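Local coordinates for protein tannase (Lactobacillus plantarum, PDB 3WA7) that catalyses, as a tannase of the alpha/beta-hydrolase fold, the hydrolysis of galloyl ester bonds in tannins, at residues 4-12 / 142-151; 41-49 / 79-87. All coordinates share one frame; numbering follows the deposited sequence.

How the interactions relate
Interaction 2 includes strand 44-50 of the central mixed sheet and interaction 1 packs against it; their centres lie 16 Å apart. Along the chain the order is 4-12, 41-49, 79-87, 142-151, so interaction 2 falls wholly within the span that interaction 1 closes. The side chains of the strand alternate between them: V47 and L45 face interaction 1, with V47 CG1 3.8 Å from L150 CD2 and L45 packed on Y142, whereas N46 and F48 face the 79-87 loop. One face of the sheet thus carries the N-terminal segment and the end of helix 131-145, and the other carries 79-87, the layered build of an alpha/beta-hydrolase.

Interaction 1: 4-12 / 142-151; sequences RLIFDADWL and YVKYNQGRLP
F7 and L150 form the tight part of this contact. Methyl CD2 of L150 sits over the centre of the F7 ring, 3.4 Å from its centroid and on the ring normal, a CH-pi contact; Y142 OH and R149 O lie at the edge of the same ring. With chi1 at 179°, the F7 ring is set beneath the L150 methyl.

Beside it, the amide of N146, just past the helix end, clasps the 4-12 backbone twice. ND2 donates to L5 O at 3.0 Å, nearly in the amide plane, and also to Y142 O, tying the amide to the last helical turn. OD1 takes two donors, F7 N at 2.8 Å, almost straight (176°) but from above the carbonyl plane, and R149 NE within it at 2.7 Å. Bonds at both amide ends thus fix the rotation of N146.

The solvent side is the exposed I6, whose CD1 meets the R149 guanidinium face off-centre, toward its rim. A water links Y142 OH to I6 O, the latter bond weak.

The contact joins the approach to strand 13-19 with the end of helix 131-145, over I32 of strand 22-33 and V47 of strand 44-50.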
loop_
_atom_site.group_PDB
_atom_site.type_symbol
_atom_site.label_atom_id
_atom_site.label_comp_id
_atom_site.label_asym_id
_atom_site.label_seq_id
_atom_site.Cartn_x
_atom_site.Cartn_y
_atom_site.Cartn_z
ATOM N N ARG A 4 -6.639 -2.417 -30.944
ATOM C CA ARG A 4 -7.579 -3.149 -30.048
ATOM C C ARG A 4 -7.696 -2.449 -28.696
ATOM O O ARG A 4 -7.574 -1.228 -28.611
ATOM C CB ARG A 4 -7.097 -4.589 -29.850
ATOM C CG ARG A 4 -5.745 -4.700 -29.170
ATOM C CD ARG A 4 -5.204 -6.116 -29.238
ATOM N NE ARG A 4 -4.902 -6.515 -30.610
ATOM C CZ ARG A 4 -4.292 -7.649 -30.940
ATOM N NH1 ARG A 4 -3.918 -8.502 -29.996
ATOM N NH2 ARG A 4 -4.054 -7.929 -32.216
ATOM N N LEU A 5 -7.930 -3.228 -27.644
ATOM C CA LEU A 5 -8.077 -2.686 -26.297
ATOM C C LEU A 5 -9.223 -1.684 -26.229
ATOM O O LEU A 5 -9.193 -0.734 -25.448
ATOM C CB LEU A 5 -6.777 -2.024 -25.836
ATOM C CG LEU A 5 -5.557 -2.947 -25.782
ATOM C CD1 LEU A 5 -4.372 -2.186 -25.199
ATOM C CD2 LEU A 5 -5.871 -4.174 -24.928
ATOM N N ILE A 6 -10.233 -1.903 -27.061
ATOM C CA ILE A 6 -11.402 -1.039 -27.081
ATOM C C ILE A 6 -12.481 -1.669 -26.212
ATOM O O ILE A 6 -12.931 -2.785 -26.477
ATOM C CB ILE A 6 -11.959 -0.873 -28.512
ATOM C CG1 ILE A 6 -10.940 -0.144 -29.388
ATOM C CG2 ILE A 6 -13.283 -0.121 -28.473
ATOM C CD1 ILE A 6 -10.603 1.254 -28.910
ATOM N N PHE A 7 -12.884 -0.958 -25.166
ATOM C CA PHE A 7 -13.916 -1.463 -24.275
ATOM C C PHE A 7 -15.262 -1.433 -24.985
ATOM O O PHE A 7 -15.616 -0.438 -25.622
ATOM C CB PHE A 7 -14.003 -0.611 -23.010
ATOM C CG PHE A 7 -15.061 -1.071 -22.050
ATOM C CD1 PHE A 7 -14.859 -2.197 -21.262
ATOM C CD2 PHE A 7 -16.276 -0.396 -21.958
ATOM C CE1 PHE A 7 -15.851 -2.647 -20.393
ATOM C CE2 PHE A 7 -17.273 -0.839 -21.095
ATOM C CZ PHE A 7 -17.061 -1.967 -20.311
ATOM N N ASP A 8 -16.006 -2.528 -24.866
ATOM C CA ASP A 8 -17.324 -2.654 -25.481
ATOM C C ASP A 8 -18.364 -2.703 -24.363
ATOM O O ASP A 8 -18.393 -3.649 -23.575
ATOM C CB ASP A 8 -17.397 -3.943 -26.301
ATOM C CG ASP A 8 -18.664 -4.036 -27.133
ATOM O OD1 ASP A 8 -19.704 -3.491 -26.709
ATOM O OD2 ASP A 8 -18.617 -4.665 -28.207
ATOM N N ALA A 9 -19.212 -1.682 -24.292
ATOM C CA ALA A 9 -20.240 -1.617 -23.262
ATOM C C ALA A 9 -21.188 -2.813 -23.309
ATOM O O ALA A 9 -21.871 -3.107 -22.327
ATOM C CB ALA A 9 -21.028 -0.321 -23.393
ATOM N N ASP A 10 -21.238 -3.503 -24.446
ATOM C CA ASP A 10 -22.119 -4.661 -24.564
ATOM C C ASP A 10 -21.649 -5.827 -23.706
ATOM O O ASP A 10 -22.402 -6.770 -23.468
ATOM C CB ASP A 10 -22.241 -5.114 -26.021
ATOM C CG ASP A 10 -23.163 -4.225 -26.829
ATOM O OD1 ASP A 10 -24.237 -3.859 -26.306
ATOM O OD2 ASP A 10 -22.824 -3.900 -27.985
ATOM N N TRP A 11 -20.406 -5.765 -23.241
ATOM C CA TRP A 11 -19.878 -6.831 -22.396
ATOM C C TRP A 11 -20.484 -6.750 -20.996
ATOM O O TRP A 11 -20.411 -7.708 -20.228
ATOM C CB TRP A 11 -18.356 -6.739 -22.267
ATOM C CG TRP A 11 -17.587 -6.921 -23.542
ATOM C CD1 TRP A 11 -17.976 -7.614 -24.655
ATOM C CD2 TRP A 11 -16.261 -6.450 -23.806
ATOM N NE1 TRP A 11 -16.970 -7.603 -25.596
ATOM C CE2 TRP A 11 -15.906 -6.897 -25.100
ATOM C CE3 TRP A 11 -15.334 -5.695 -23.072
ATOM C CZ2 TRP A 11 -14.661 -6.612 -25.677
ATOM C CZ3 TRP A 11 -14.096 -5.411 -23.645
ATOM C CH2 TRP A 11 -13.773 -5.871 -24.937
ATOM N N LEU A 12 -21.076 -5.604 -20.671
ATOM C CA LEU A 12 -21.686 -5.390 -19.362
ATOM C C LEU A 12 -22.980 -6.184 -19.189
ATOM O O LEU A 12 -23.939 -5.998 -19.942
ATOM C CB LEU A 12 -21.966 -3.897 -19.151
ATOM C CG LEU A 12 -20.746 -2.985 -18.982
ATOM C CD1 LEU A 12 -21.190 -1.529 -19.014
ATOM C CD2 LEU A 12 -20.040 -3.306 -17.668
ATOM N N TYR A 142 -5.512 1.505 -19.794
ATOM C CA TYR A 142 -6.656 0.880 -20.455
ATOM C C TYR A 142 -7.916 1.685 -20.140
ATOM O O TYR A 142 -8.710 1.992 -21.026
ATOM C CB TYR A 142 -6.854 -0.559 -19.968
ATOM C CG TYR A 142 -8.056 -1.232 -20.595
ATOM C CD1 TYR A 142 -7.957 -1.867 -21.835
ATOM C CD2 TYR A 142 -9.309 -1.173 -19.981
ATOM C CE1 TYR A 142 -9.080 -2.422 -22.451
ATOM C CE2 TYR A 142 -10.436 -1.721 -20.589
ATOM C CZ TYR A 142 -10.314 -2.340 -21.822
ATOM O OH TYR A 142 -11.431 -2.858 -22.432
ATOM N N VAL A 143 -8.090 2.018 -18.867
ATOM C CA VAL A 143 -9.255 2.782 -18.432
ATOM C C VAL A 143 -9.316 4.157 -19.088
ATOM O O VAL A 143 -10.340 4.531 -19.664
ATOM C CB VAL A 143 -9.259 2.958 -16.895
ATOM C CG1 VAL A 143 -10.337 3.958 -16.476
ATOM C CG2 VAL A 143 -9.507 1.617 -16.226
ATOM N N LYS A 144 -8.218 4.900 -19.009
ATOM C CA LYS A 144 -8.172 6.246 -19.573
ATOM C C LYS A 144 -8.298 6.256 -21.094
ATOM O O LYS A 144 -8.898 7.169 -21.662
ATOM C CB LYS A 144 -6.891 6.959 -19.118
ATOM C CG LYS A 144 -6.800 7.063 -17.591
ATOM C CD LYS A 144 -5.644 7.936 -17.110
ATOM C CE LYS A 144 -5.932 9.421 -17.281
ATOM N NZ LYS A 144 -4.785 10.251 -16.783
ATOM N N TYR A 145 -7.751 5.234 -21.744
ATOM C CA TYR A 145 -7.826 5.120 -23.201
ATOM C C TYR A 145 -9.284 4.953 -23.604
ATOM O O TYR A 145 -9.699 5.359 -24.694
ATOM C CB TYR A 145 -7.025 3.901 -23.673
ATOM C CG TYR A 145 -7.072 3.642 -25.166
ATOM C CD1 TYR A 145 -6.631 4.604 -26.075
ATOM C CD2 TYR A 145 -7.524 2.420 -25.669
ATOM C CE1 TYR A 145 -6.635 4.355 -27.450
ATOM C CE2 TYR A 145 -7.533 2.161 -27.042
ATOM C CZ TYR A 145 -7.086 3.134 -27.925
ATOM O OH TYR A 145 -7.078 2.882 -29.281
ATOM N N ASN A 146 -10.059 4.357 -22.704
ATOM C CA ASN A 146 -11.467 4.100 -22.964
ATOM C C ASN A 146 -12.445 5.091 -22.354
ATOM O O ASN A 146 -13.591 4.750 -22.071
ATOM C CB ASN A 146 -11.804 2.672 -22.537
ATOM C CG ASN A 146 -11.339 1.648 -23.555
ATOM O OD1 ASN A 146 -11.864 1.590 -24.668
ATOM N ND2 ASN A 146 -10.347 0.847 -23.186
ATOM N N GLN A 147 -11.991 6.323 -22.153
ATOM C CA GLN A 147 -12.859 7.362 -21.617
ATOM C C GLN A 147 -14.076 7.430 -22.540
ATOM O O GLN A 147 -13.937 7.347 -23.759
ATOM C CB GLN A 147 -12.137 8.708 -21.631
ATOM C CG GLN A 147 -12.995 9.887 -21.203
ATOM C CD GLN A 147 -12.248 11.204 -21.299
ATOM O OE1 GLN A 147 -11.731 11.558 -22.356
ATOM N NE2 GLN A 147 -12.189 11.939 -20.193
ATOM N N GLY A 148 -15.261 7.578 -21.958
ATOM C CA GLY A 148 -16.470 7.653 -22.759
ATOM C C GLY A 148 -17.095 6.289 -22.978
ATOM O O GLY A 148 -18.293 6.101 -22.759
ATOM N N ARG A 149 -16.287 5.331 -23.415
ATOM C CA ARG A 149 -16.778 3.981 -23.649
ATOM C C ARG A 149 -17.035 3.306 -22.310
ATOM O O ARG A 149 -18.030 2.602 -22.138
ATOM C CB ARG A 149 -15.765 3.193 -24.482
ATOM C CG ARG A 149 -15.661 3.692 -25.921
ATOM C CD ARG A 149 -14.868 2.735 -26.786
ATOM N NE ARG A 149 -13.432 2.828 -26.549
ATOM C CZ ARG A 149 -12.643 3.745 -27.098
ATOM N NH1 ARG A 149 -13.150 4.653 -27.923
ATOM N NH2 ARG A 149 -11.345 3.751 -26.825
ATOM N N LEU A 150 -16.136 3.538 -21.359
ATOM C CA LEU A 150 -16.273 2.992 -20.014
ATOM C C LEU A 150 -17.069 3.972 -19.157
ATOM O O LEU A 150 -16.839 5.178 -19.214
ATOM C CB LEU A 150 -14.897 2.812 -19.368
ATOM C CG LEU A 150 -14.129 1.507 -19.540
ATOM C CD1 LEU A 150 -12.692 1.699 -19.063
ATOM C CD2 LEU A 150 -14.816 0.409 -18.743
ATOM N N PRO A 151 -18.041 3.477 -18.378
ATOM C CA PRO A 151 -18.796 4.413 -17.541
ATOM C C PRO A 151 -17.841 5.006 -16.498
ATOM O O PRO A 151 -16.847 4.373 -16.142
ATOM C CB PRO A 151 -19.857 3.523 -16.906
ATOM C CG PRO A 151 -20.122 2.508 -17.981
ATOM C CD PRO A 151 -18.714 2.167 -18.443
HETATM O O HOH W 1 -10.767 -4.332 -24.679
#

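Interaction 2: 41-49 / 79-87; sequences AIQVLNVFV and LPGPADDPQ
The F48 ring is covered on one face by P86, whose CD lies over its centre, 3.4 Å from the centroid and 13° off the normal, a CH-pi contact. D84 O and D85 OD2 come up near the ring plane at its edge, the latter 3.6 Å from CZ; the D85 carboxylate plane is steeply turned from the ring. OD2 of D85 also forms a salt bridge with R30, while its OD1 accepts Q87 N in an Asx turn, so both oxygens of this carboxylate have polar partners. With an alanine here instead of F48, P86 CD would probably lose the ring face it lies on and the D85 carboxylate the edge it packs against.

D84 O has a second role, as acceptor for N46 ND2 at 2.9 Å. The N-H points straight at it (171°) and the oxygen lies in the amide plane, although the donor stands above the carbonyl plane. The other end of the amide, OD1, is held by the backbone N of N31, which fixes its flip. A83 CB lies 3.5 Å from N46 ND2.

At the other end, I42 extends its chain with CG1 anti to the backbone N (chi1 -164°), bringing CD1 3.6 Å from P80 CB. A water receives A83 N and donates to I42 O, bridging the backbones.

Both edges of strand 44-50 are taken, N46 and F48 bonding through their backbones to A110 and V108 of strand 107-111, L45 and V47 to I32 and A29 of strand 22-33. The loop 79-87 therefore lies across the face of the sheet, where I98 and L102 of helix 95-103 pack alongside the loop and F48.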
loop_
_atom_site.group_PDB
_atom_site.type_symbol
_atom_site.label_atom_id
_atom_site.label_comp_id
_atom_site.label_asym_id
_atom_site.label_seq_id
_atom_site.Cartn_x
_atom_site.Cartn_y
_atom_site.Cartn_z
ATOM N N ALA A 41 -1.708 -15.058 -17.197
ATOM C CA ALA A 41 -3.167 -15.099 -17.192
ATOM C C ALA A 41 -3.809 -14.099 -16.237
ATOM O O ALA A 41 -4.923 -13.637 -16.473
ATOM C CB ALA A 41 -3.643 -16.512 -16.858
ATOM N N ILE A 42 -3.101 -13.759 -15.166
ATOM C CA ILE A 42 -3.630 -12.830 -14.174
ATOM C C ILE A 42 -3.828 -11.414 -14.719
ATOM O O ILE A 42 -4.543 -10.609 -14.116
ATOM C CB ILE A 42 -2.703 -12.777 -12.934
ATOM C CG1 ILE A 42 -3.446 -12.140 -11.757
ATOM C CG2 ILE A 42 -1.430 -11.998 -13.261
ATOM C CD1 ILE A 42 -2.692 -12.223 -10.441
ATOM N N GLN A 43 -3.216 -11.118 -15.864
ATOM C CA GLN A 43 -3.316 -9.791 -16.465
ATOM C C GLN A 43 -4.638 -9.495 -17.174
ATOM O O GLN A 43 -4.685 -9.332 -18.396
ATOM C CB GLN A 43 -2.147 -9.556 -17.431
ATOM C CG GLN A 43 -0.785 -9.492 -16.748
ATOM C CD GLN A 43 0.349 -9.301 -17.734
ATOM O OE1 GLN A 43 0.597 -10.157 -18.584
ATOM N NE2 GLN A 43 1.041 -8.172 -17.631
ATOM N N VAL A 44 -5.708 -9.431 -16.390
ATOM C CA VAL A 44 -7.038 -9.117 -16.892
ATOM C C VAL A 44 -7.673 -8.217 -15.845
ATOM O O VAL A 44 -7.189 -8.137 -14.714
ATOM C CB VAL A 44 -7.927 -10.378 -17.072
ATOM C CG1 VAL A 44 -7.354 -11.268 -18.165
ATOM C CG2 VAL A 44 -8.045 -11.139 -15.756
ATOM N N LEU A 45 -8.735 -7.518 -16.217
ATOM C CA LEU A 45 -9.409 -6.652 -15.261
ATOM C C LEU A 45 -10.915 -6.839 -15.345
ATOM O O LEU A 45 -11.434 -7.348 -16.345
ATOM C CB LEU A 45 -9.018 -5.180 -15.496
ATOM C CG LEU A 45 -9.251 -4.488 -16.845
ATOM C CD1 LEU A 45 -10.728 -4.174 -17.031
ATOM C CD2 LEU A 45 -8.448 -3.195 -16.894
ATOM N N ASN A 46 -11.602 -6.463 -14.269
ATOM C CA ASN A 46 -13.051 -6.561 -14.193
ATOM C C ASN A 46 -13.619 -5.161 -14.010
ATOM O O ASN A 46 -13.044 -4.340 -13.294
ATOM C CB ASN A 46 -13.491 -7.426 -13.007
ATOM C CG ASN A 46 -13.012 -8.856 -13.111
ATOM O OD1 ASN A 46 -12.854 -9.397 -14.205
ATOM N ND2 ASN A 46 -12.805 -9.491 -11.961
ATOM N N VAL A 47 -14.753 -4.902 -14.652
ATOM C CA VAL A 47 -15.413 -3.607 -14.570
ATOM C C VAL A 47 -16.799 -3.767 -13.950
ATOM O O VAL A 47 -17.583 -4.610 -14.383
ATOM C CB VAL A 47 -15.575 -2.984 -15.971
ATOM C CG1 VAL A 47 -16.280 -1.643 -15.872
ATOM C CG2 VAL A 47 -14.213 -2.822 -16.622
ATOM N N PHE A 48 -17.093 -2.958 -12.936
ATOM C CA PHE A 48 -18.389 -3.009 -12.270
ATOM C C PHE A 48 -19.001 -1.614 -12.266
ATOM O O PHE A 48 -18.363 -0.642 -11.859
ATOM C CB PHE A 48 -18.231 -3.555 -10.854
ATOM C CG PHE A 48 -17.544 -4.886 -10.813
ATOM C CD1 PHE A 48 -16.194 -4.977 -10.492
ATOM C CD2 PHE A 48 -18.234 -6.044 -11.160
ATOM C CE1 PHE A 48 -15.536 -6.204 -10.520
ATOM C CE2 PHE A 48 -17.583 -7.280 -11.190
ATOM C CZ PHE A 48 -16.230 -7.357 -10.869
ATOM N N VAL A 49 -20.245 -1.532 -12.724
ATOM C CA VAL A 49 -20.932 -0.255 -12.847
ATOM C C VAL A 49 -22.316 -0.224 -12.211
ATOM O O VAL A 49 -23.121 -1.128 -12.426
ATOM C CB VAL A 49 -21.100 0.104 -14.345
ATOM C CG1 VAL A 49 -21.718 1.486 -14.491
ATOM C CG2 VAL A 49 -19.754 0.027 -15.059
ATOM N N LEU A 79 2.911 -10.366 -3.736
ATOM C CA LEU A 79 2.513 -11.568 -4.452
ATOM C C LEU A 79 1.476 -11.159 -5.489
ATOM O O LEU A 79 1.012 -10.019 -5.493
ATOM C CB LEU A 79 1.884 -12.567 -3.479
ATOM C CG LEU A 79 2.815 -13.207 -2.453
ATOM C CD1 LEU A 79 1.993 -13.871 -1.360
ATOM C CD2 LEU A 79 3.722 -14.215 -3.147
ATOM N N PRO A 80 1.095 -12.083 -6.383
ATOM C CA PRO A 80 0.096 -11.738 -7.398
ATOM C C PRO A 80 -1.227 -11.353 -6.742
ATOM O O PRO A 80 -1.599 -11.916 -5.712
ATOM C CB PRO A 80 -0.030 -13.026 -8.214
ATOM C CG PRO A 80 1.301 -13.680 -8.044
ATOM C CD PRO A 80 1.614 -13.446 -6.594
ATOM N N GLY A 81 -1.924 -10.390 -7.341
ATOM C CA GLY A 81 -3.209 -9.948 -6.823
ATOM C C GLY A 81 -4.261 -10.138 -7.901
ATOM O O GLY A 81 -4.339 -9.345 -8.839
ATOM N N PRO A 82 -5.086 -11.188 -7.798
ATOM C CA PRO A 82 -6.124 -11.446 -8.801
ATOM C C PRO A 82 -7.183 -10.353 -8.897
ATOM O O PRO A 82 -7.427 -9.626 -7.932
ATOM C CB PRO A 82 -6.704 -12.788 -8.356
ATOM C CG PRO A 82 -6.525 -12.763 -6.877
ATOM C CD PRO A 82 -5.127 -12.199 -6.728
ATOM N N ALA A 83 -7.797 -10.235 -10.073
ATOM C CA ALA A 83 -8.844 -9.240 -10.299
ATOM C C ALA A 83 -9.970 -9.518 -9.309
ATOM O O ALA A 83 -10.455 -10.646 -9.213
ATOM C CB ALA A 83 -9.362 -9.340 -11.736
ATOM N N ASP A 84 -10.392 -8.487 -8.582
ATOM C CA ASP A 84 -11.437 -8.639 -7.573
ATOM C C ASP A 84 -12.850 -8.628 -8.156
ATOM O O ASP A 84 -13.052 -8.320 -9.330
ATOM C CB ASP A 84 -11.309 -7.534 -6.519
ATOM C CG ASP A 84 -11.599 -8.031 -5.110
ATOM O OD1 ASP A 84 -12.178 -9.128 -4.962
ATOM O OD2 ASP A 84 -11.256 -7.319 -4.145
ATOM N N ASP A 85 -13.827 -8.945 -7.312
ATOM C CA ASP A 85 -15.220 -9.011 -7.740
ATOM C C ASP A 85 -16.088 -8.798 -6.499
ATOM O O ASP A 85 -15.751 -9.289 -5.422
ATOM C CB ASP A 85 -15.477 -10.401 -8.332
ATOM C CG ASP A 85 -16.810 -10.515 -9.040
ATOM O OD1 ASP A 85 -17.859 -10.306 -8.397
ATOM O OD2 ASP A 85 -16.798 -10.831 -10.247
ATOM N N PRO A 86 -17.204 -8.059 -6.626
ATOM C CA PRO A 86 -18.042 -7.853 -5.439
ATOM C C PRO A 86 -18.665 -9.154 -4.929
ATOM O O PRO A 86 -19.173 -9.207 -3.810
ATOM C CB PRO A 86 -19.088 -6.845 -5.920
ATOM C CG PRO A 86 -19.207 -7.143 -7.383
ATOM C CD PRO A 86 -17.761 -7.351 -7.793
ATOM N N GLN A 87 -18.610 -10.200 -5.750
ATOM C CA GLN A 87 -19.166 -11.499 -5.373
ATOM C C GLN A 87 -18.068 -12.498 -5.003
ATOM O O GLN A 87 -18.345 -13.668 -4.747
ATOM C CB GLN A 87 -20.019 -12.069 -6.514
ATOM C CG GLN A 87 -21.124 -11.129 -6.996
ATOM C CD GLN A 87 -22.063 -11.772 -8.006
ATOM O OE1 GLN A 87 -21.627 -12.380 -8.990
ATOM N NE2 GLN A 87 -23.365 -11.630 -7.773
HETATM O O HOH W 2 -6.790 -11.673 -12.384
#